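Local structure of sarcosine oxidase (1Y56) at residues 219-227 and 266-277. The protein probably oxidises L-proline, as the flavin-carrying beta subunit of an L-proline dehydrogenase complex that holds both FAD and FMN. Residues are numbered along the deposited sequence; the frame is centred on the assembly and turned at random.
Sequences PIEPYKHQA and YEIGPTYDLTPT
Strand 221-230, beside the outermost strand 299-310 of the large mixed sheet of this FAD-dependent oxidoreductase, is met at Lys224 by residues 266-277, part of the connection from strand 261-263 to helix 278-291. Lys224 and Ile268 form a single antiparallel hydrogen-bonded bridge, with Lys224 N to Ile268 O at 3.2 Å and Ile268 N to Lys224 O at 3.1 Å. The connection then turns back over the strand, and Thr271 N donates to Pro222 O (2.8 Å). On the side of strand 261-263, water stands in for direct pairing: one molecule joins Lys224 O to Tyr266 O, a second Gln226 N to the same carbonyl.

The lysine illustrates how one ammonium group can organise an irregular loop. Its chain leaves with CG anti to the backbone N (chi1 -165°) and bends at chi3, carrying NZ into an arc of three acceptors. NZ forms a salt bridge with Asp273 OD2 (2.8 Å), approached from above the carboxylate plane, and donates to Thr275 O (2.9 Å) and Leu274 O. Thr275 OG1 reaches that last carbonyl from its opposite face. Cutting the side chain back to an alanine is likely to leave the carboxylate of Asp273 without this counter-charge and the carbonyls of Leu274 and Thr275 without their shared donor.

The flanks pack differently. Pro222 CG sits over the centre of the Tyr272 ring, a CH-pi contact 3.6 Å from the centroid, while Tyr272 OH bonds to Ala203 O. Pro270 lies alongside Tyr223, its CA over the ring face. Gln226 OE1 accepts from Thr277 N (2.9 Å), and its NE2 is weakly bonded to Thr277 OG1, at the N-cap of helix 278-291.

This charge-centred network thus ties the strand that brings His225 near FAD to the loop that brings Leu274 near FMN.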
ATOM      1  N   PRO B 219     -43.837 -18.256  16.794  1.00 35.42           N
ATOM      2  CA  PRO B 219     -43.085 -17.025  16.957  1.00 34.70           C
ATOM      3  C   PRO B 219     -42.135 -17.110  18.143  1.00 34.07           C
ATOM      4  O   PRO B 219     -42.568 -17.171  19.289  1.00 34.28           O
ATOM      5  CB  PRO B 219     -44.178 -15.979  17.184  1.00 34.67           C
ATOM      6  CG  PRO B 219     -45.318 -16.728  17.759  1.00 34.85           C
ATOM      7  CD  PRO B 219     -45.240 -18.119  17.230  1.00 35.25           C
ATOM      8  N   ILE B 220     -40.844 -17.154  17.858  1.00 33.40           N
ATOM      9  CA  ILE B 220     -39.837 -17.172  18.909  1.00 32.89           C
ATOM     10  C   ILE B 220     -38.787 -16.131  18.559  1.00 32.66           C
ATOM     11  O   ILE B 220     -38.072 -16.289  17.575  1.00 32.49           O
ATOM     12  CB  ILE B 220     -39.180 -18.568  19.052  1.00 32.78           C
ATOM     13  CG1 ILE B 220     -40.229 -19.637  19.347  1.00 32.43           C
ATOM     14  CG2 ILE B 220     -38.123 -18.557  20.150  1.00 32.98           C
ATOM     15  CD1 ILE B 220     -39.687 -21.060  19.300  1.00 32.81           C
ATOM     16  N   GLU B 221     -38.701 -15.068  19.350  1.00 32.44           N
ATOM     17  CA  GLU B 221     -37.777 -13.982  19.051  1.00 32.75           C
ATOM     18  C   GLU B 221     -36.650 -13.884  20.072  1.00 32.40           C
ATOM     19  O   GLU B 221     -36.908 -13.967  21.276  1.00 32.72           O
ATOM     20  CB  GLU B 221     -38.507 -12.631  19.012  1.00 33.28           C
ATOM     21  CG  GLU B 221     -39.607 -12.443  17.963  1.00 35.24           C
ATOM     22  CD  GLU B 221     -39.183 -12.835  16.556  1.00 38.36           C
ATOM     23  OE1 GLU B 221     -40.074 -13.282  15.797  1.00 40.19           O
ATOM     24  OE2 GLU B 221     -37.978 -12.716  16.212  1.00 39.01           O
ATOM     25  N   PRO B 222     -35.396 -13.666  19.608  1.00 32.03           N
ATOM     26  CA  PRO B 222     -34.307 -13.433  20.562  1.00 31.40           C
ATOM     27  C   PRO B 222     -34.367 -12.018  21.129  1.00 31.20           C
ATOM     28  O   PRO B 222     -34.459 -11.045  20.370  1.00 31.38           O
ATOM     29  CB  PRO B 222     -33.050 -13.620  19.712  1.00 31.21           C
ATOM     30  CG  PRO B 222     -33.462 -13.246  18.347  1.00 31.47           C
ATOM     31  CD  PRO B 222     -34.919 -13.620  18.210  1.00 31.75           C
ATOM     32  N   TYR B 223     -34.339 -11.913  22.454  1.00 30.94           N
ATOM     33  CA  TYR B 223     -34.284 -10.617  23.131  1.00 30.70           C
ATOM     34  C   TYR B 223     -33.062 -10.506  23.989  1.00 30.25           C
ATOM     35  O   TYR B 223     -32.617 -11.479  24.594  1.00 30.38           O
ATOM     36  CB  TYR B 223     -35.498 -10.401  24.023  1.00 30.99           C
ATOM     37  CG  TYR B 223     -36.733 -10.020  23.266  1.00 32.08           C
ATOM     38  CD1 TYR B 223     -37.132  -8.682  23.172  1.00 32.47           C
ATOM     39  CD2 TYR B 223     -37.508 -10.998  22.634  1.00 32.73           C
ATOM     40  CE1 TYR B 223     -38.278  -8.331  22.470  1.00 33.41           C
ATOM     41  CE2 TYR B 223     -38.648 -10.661  21.934  1.00 33.37           C
ATOM     42  CZ  TYR B 223     -39.029  -9.330  21.853  1.00 34.11           C
ATOM     43  OH  TYR B 223     -40.163  -9.013  21.150  1.00 35.04           O
ATOM     44  N   LYS B 224     -32.537  -9.298  24.062  1.00 29.85           N
ATOM     45  CA  LYS B 224     -31.360  -9.057  24.844  1.00 29.45           C
ATOM     46  C   LYS B 224     -31.732  -8.819  26.288  1.00 28.83           C
ATOM     47  O   LYS B 224     -32.357  -7.818  26.606  1.00 28.45           O
ATOM     48  CB  LYS B 224     -30.596  -7.863  24.293  1.00 29.69           C
ATOM     49  CG  LYS B 224     -29.182  -7.777  24.832  1.00 31.07           C
ATOM     50  CD  LYS B 224     -28.302  -6.887  23.973  1.00 33.61           C
ATOM     51  CE  LYS B 224     -28.389  -5.422  24.374  1.00 34.43           C
ATOM     52  NZ  LYS B 224     -27.332  -4.669  23.649  1.00 35.72           N
ATOM     53  N   HIS B 225     -31.368  -9.768  27.149  1.00 28.70           N
ATOM     54  CA  HIS B 225     -31.364  -9.560  28.609  1.00 28.39           C
ATOM     55  C   HIS B 225     -29.930  -9.457  29.127  1.00 27.68           C
ATOM     56  O   HIS B 225     -28.990  -9.859  28.432  1.00 27.86           O
ATOM     57  CB  HIS B 225     -32.192 -10.622  29.337  1.00 28.34           C
ATOM     58  CG  HIS B 225     -33.669 -10.356  29.277  1.00 30.31           C
ATOM     59  ND1 HIS B 225     -34.420 -10.576  28.137  1.00 31.21           N
ATOM     60  CD2 HIS B 225     -34.525  -9.845  30.197  1.00 31.39           C
ATOM     61  CE1 HIS B 225     -35.676 -10.230  28.365  1.00 31.00           C
ATOM     62  NE2 HIS B 225     -35.767  -9.787  29.608  1.00 31.83           N
ATOM     63  N   GLN B 226     -29.757  -8.875  30.308  1.00 26.72           N
ATOM     64  CA  GLN B 226     -28.416  -8.601  30.822  1.00 26.26           C
ATOM     65  C   GLN B 226     -28.204  -9.026  32.275  1.00 26.05           C
ATOM     66  O   GLN B 226     -29.162  -9.226  33.031  1.00 26.39           O
ATOM     67  CB  GLN B 226     -28.056  -7.123  30.641  1.00 26.04           C
ATOM     68  CG  GLN B 226     -27.893  -6.685  29.180  1.00 25.90           C
ATOM     69  CD  GLN B 226     -27.448  -5.239  29.052  1.00 26.72           C
ATOM     70  OE1 GLN B 226     -26.306  -4.903  29.364  1.00 28.34           O
ATOM     71  NE2 GLN B 226     -28.350  -4.372  28.599  1.00 25.57           N
ATOM     72  N   ALA B 227     -26.943  -9.178  32.661  1.00 25.46           N
ATOM     73  CA  ALA B 227     -26.613  -9.518  34.038  1.00 24.95           C
ATOM     74  C   ALA B 227     -25.384  -8.769  34.527  1.00 24.56           C
ATOM     75  O   ALA B 227     -24.589  -8.260  33.734  1.00 24.56           O
ATOM     76  CB  ALA B 227     -26.447 -11.039  34.212  1.00 24.70           C
ATOM     77  N   TYR B 266     -35.268  -5.128  32.298  1.00 37.82           N
ATOM     78  CA  TYR B 266     -34.762  -4.354  31.147  1.00 38.38           C
ATOM     79  C   TYR B 266     -34.448  -5.145  29.866  1.00 38.39           C
ATOM     80  O   TYR B 266     -33.360  -5.686  29.694  1.00 38.25           O
ATOM     81  CB  TYR B 266     -33.553  -3.525  31.596  1.00 38.81           C
ATOM     82  CG  TYR B 266     -33.078  -2.476  30.603  1.00 40.42           C
ATOM     83  CD1 TYR B 266     -33.732  -1.246  30.475  1.00 41.63           C
ATOM     84  CD2 TYR B 266     -31.958  -2.709  29.812  1.00 41.60           C
ATOM     85  CE1 TYR B 266     -33.287  -0.284  29.565  1.00 42.50           C
ATOM     86  CE2 TYR B 266     -31.508  -1.765  28.907  1.00 42.84           C
ATOM     87  CZ  TYR B 266     -32.167  -0.556  28.784  1.00 43.20           C
ATOM     88  OH  TYR B 266     -31.683   0.364  27.877  1.00 43.40           O
ATOM     89  N   GLU B 267     -35.425  -5.188  28.968  1.00 38.75           N
ATOM     90  CA  GLU B 267     -35.391  -6.032  27.777  1.00 39.16           C
ATOM     91  C   GLU B 267     -35.114  -5.157  26.571  1.00 39.15           C
ATOM     92  O   GLU B 267     -35.651  -4.060  26.478  1.00 39.58           O
ATOM     93  CB  GLU B 267     -36.754  -6.699  27.626  1.00 39.22           C
ATOM     94  CG  GLU B 267     -36.906  -7.677  26.488  1.00 41.02           C
ATOM     95  CD  GLU B 267     -38.217  -8.476  26.586  1.00 44.01           C
ATOM     96  OE1 GLU B 267     -39.284  -7.960  26.167  1.00 44.10           O
ATOM     97  OE2 GLU B 267     -38.182  -9.630  27.081  1.00 45.53           O
ATOM     98  N   ILE B 268     -34.280  -5.620  25.648  1.00 39.08           N
ATOM     99  CA  ILE B 268     -34.002  -4.830  24.439  1.00 39.25           C
ATOM    100  C   ILE B 268     -34.481  -5.547  23.162  1.00 39.32           C
ATOM    101  O   ILE B 268     -34.046  -6.677  22.894  1.00 39.14           O
ATOM    102  CB  ILE B 268     -32.519  -4.358  24.368  1.00 39.35           C
ATOM    103  CG1 ILE B 268     -32.281  -3.236  25.401  1.00 39.18           C
ATOM    104  CG2 ILE B 268     -32.152  -3.909  22.951  1.00 39.07           C
ATOM    105  CD1 ILE B 268     -30.879  -2.651  25.417  1.00 38.72           C
ATOM    106  N   GLY B 269     -35.360  -4.854  22.402  1.00 39.24           N
ATOM    107  CA  GLY B 269     -36.260  -5.404  21.334  1.00 38.51           C
ATOM    108  C   GLY B 269     -35.664  -6.493  20.469  1.00 37.97           C
ATOM    109  O   GLY B 269     -34.452  -6.672  20.483  1.00 38.72           O
ATOM    110  N   PRO B 270     -36.485  -7.214  19.685  1.00 37.18           N
ATOM    111  CA  PRO B 270     -35.952  -8.446  19.058  1.00 36.65           C
ATOM    112  C   PRO B 270     -34.586  -8.241  18.368  1.00 36.25           C
ATOM    113  O   PRO B 270     -34.516  -7.555  17.351  1.00 36.54           O
ATOM    114  CB  PRO B 270     -37.034  -8.825  18.039  1.00 36.19           C
ATOM    115  CG  PRO B 270     -38.257  -8.210  18.550  1.00 36.36           C
ATOM    116  CD  PRO B 270     -37.875  -6.950  19.292  1.00 37.03           C
ATOM    117  N   THR B 271     -33.517  -8.811  18.930  1.00 35.68           N
ATOM    118  CA  THR B 271     -32.149  -8.641  18.399  1.00 35.14           C
ATOM    119  C   THR B 271     -31.289  -9.882  18.642  1.00 34.85           C
ATOM    120  O   THR B 271     -31.578 -10.666  19.543  1.00 35.16           O
ATOM    121  CB  THR B 271     -31.434  -7.430  19.043  1.00 35.15           C
ATOM    122  OG1 THR B 271     -30.101  -7.317  18.529  1.00 34.80           O
ATOM    123  CG2 THR B 271     -31.345  -7.597  20.558  1.00 35.66           C
ATOM    124  N   TYR B 272     -30.238 -10.064  17.844  1.00 34.38           N
ATOM    125  CA  TYR B 272     -29.230 -11.094  18.142  1.00 34.13           C
ATOM    126  C   TYR B 272     -27.981 -10.479  18.764  1.00 33.91           C
ATOM    127  O   TYR B 272     -27.054 -11.192  19.135  1.00 33.85           O
ATOM    128  CB  TYR B 272     -28.849 -11.920  16.906  1.00 34.06           C
ATOM    129  CG  TYR B 272     -29.793 -13.058  16.577  1.00 34.38           C
ATOM    130  CD1 TYR B 272     -30.675 -12.967  15.492  1.00 34.38           C
ATOM    131  CD2 TYR B 272     -29.806 -14.226  17.341  1.00 34.75           C
ATOM    132  CE1 TYR B 272     -31.554 -14.003  15.179  1.00 34.65           C
ATOM    133  CE2 TYR B 272     -30.678 -15.280  17.035  1.00 35.02           C
ATOM    134  CZ  TYR B 272     -31.553 -15.160  15.953  1.00 35.43           C
ATOM    135  OH  TYR B 272     -32.419 -16.195  15.643  1.00 35.47           O
ATOM    136  N   ASP B 273     -27.974  -9.152  18.869  1.00 33.74           N
ATOM    137  CA  ASP B 273     -26.877  -8.389  19.472  1.00 33.67           C
ATOM    138  C   ASP B 273     -26.658  -8.790  20.935  1.00 33.35           C
ATOM    139  O   ASP B 273     -27.618  -8.866  21.709  1.00 33.56           O
ATOM    140  CB  ASP B 273     -27.214  -6.886  19.368  1.00 34.05           C
ATOM    141  CG  ASP B 273     -26.298  -5.994  20.206  1.00 34.63           C
ATOM    142  OD1 ASP B 273     -25.063  -6.145  20.115  1.00 36.02           O
ATOM    143  OD2 ASP B 273     -26.819  -5.123  20.941  1.00 34.68           O
ATOM    144  N   LEU B 274     -25.415  -9.078  21.311  1.00 32.66           N
ATOM    145  CA  LEU B 274     -25.072  -9.130  22.734  1.00 32.11           C
ATOM    146  C   LEU B 274     -24.526  -7.751  23.135  1.00 31.81           C
ATOM    147  O   LEU B 274     -25.118  -6.729  22.752  1.00 31.89           O
ATOM    148  CB  LEU B 274     -24.141 -10.298  23.068  1.00 31.99           C
ATOM    149  CG  LEU B 274     -24.786 -11.707  23.124  1.00 32.33           C
ATOM    150  CD1 LEU B 274     -26.296 -11.658  23.387  1.00 32.04           C
ATOM    151  CD2 LEU B 274     -24.496 -12.589  21.904  1.00 30.87           C
ATOM    152  N   THR B 275     -23.424  -7.686  23.874  1.00 30.80           N
ATOM    153  CA  THR B 275     -22.849  -6.362  24.259  1.00 30.46           C
ATOM    154  C   THR B 275     -23.717  -5.544  25.250  1.00 29.74           C
ATOM    155  O   THR B 275     -24.803  -5.049  24.914  1.00 29.43           O
ATOM    156  CB  THR B 275     -22.388  -5.439  23.038  1.00 30.44           C
ATOM    157  OG1 THR B 275     -23.517  -4.799  22.449  1.00 29.27           O
ATOM    158  CG2 THR B 275     -21.614  -6.230  21.952  1.00 30.89           C
ATOM    159  N   PRO B 276     -23.235  -5.428  26.491  1.00 29.06           N
ATOM    160  CA  PRO B 276     -23.965  -4.747  27.542  1.00 28.83           C
ATOM    161  C   PRO B 276     -24.129  -3.245  27.315  1.00 28.52           C
ATOM    162  O   PRO B 276     -23.431  -2.662  26.497  1.00 28.74           O
ATOM    163  CB  PRO B 276     -23.120  -5.026  28.784  1.00 29.13           C
ATOM    164  CG  PRO B 276     -21.792  -5.396  28.287  1.00 28.80           C
ATOM    165  CD  PRO B 276     -21.973  -6.012  26.971  1.00 28.68           C
ATOM    166  N   THR B 277     -25.048  -2.632  28.051  1.00 27.99           N
ATOM    167  CA  THR B 277     -25.343  -1.219  27.877  1.00 27.37           C
ATOM    168  C   THR B 277     -25.167  -0.442  29.184  1.00 27.25           C
ATOM    169  O   THR B 277     -25.446  -0.960  30.258  1.00 27.21           O
ATOM    170  CB  THR B 277     -26.776  -1.020  27.298  1.00 27.28           C
ATOM    171  OG1 THR B 277     -27.755  -1.104  28.342  1.00 26.98           O
ATOM    172  CG2 THR B 277     -27.076  -2.078  26.243  1.00 26.44           C
TER
HETATM  173  O   HOH W   1     -31.232  -6.061  27.937  1.00 30.10           O
HETATM  174  O   HOH W   2     -31.965  -7.374  31.266  1.00 22.97           O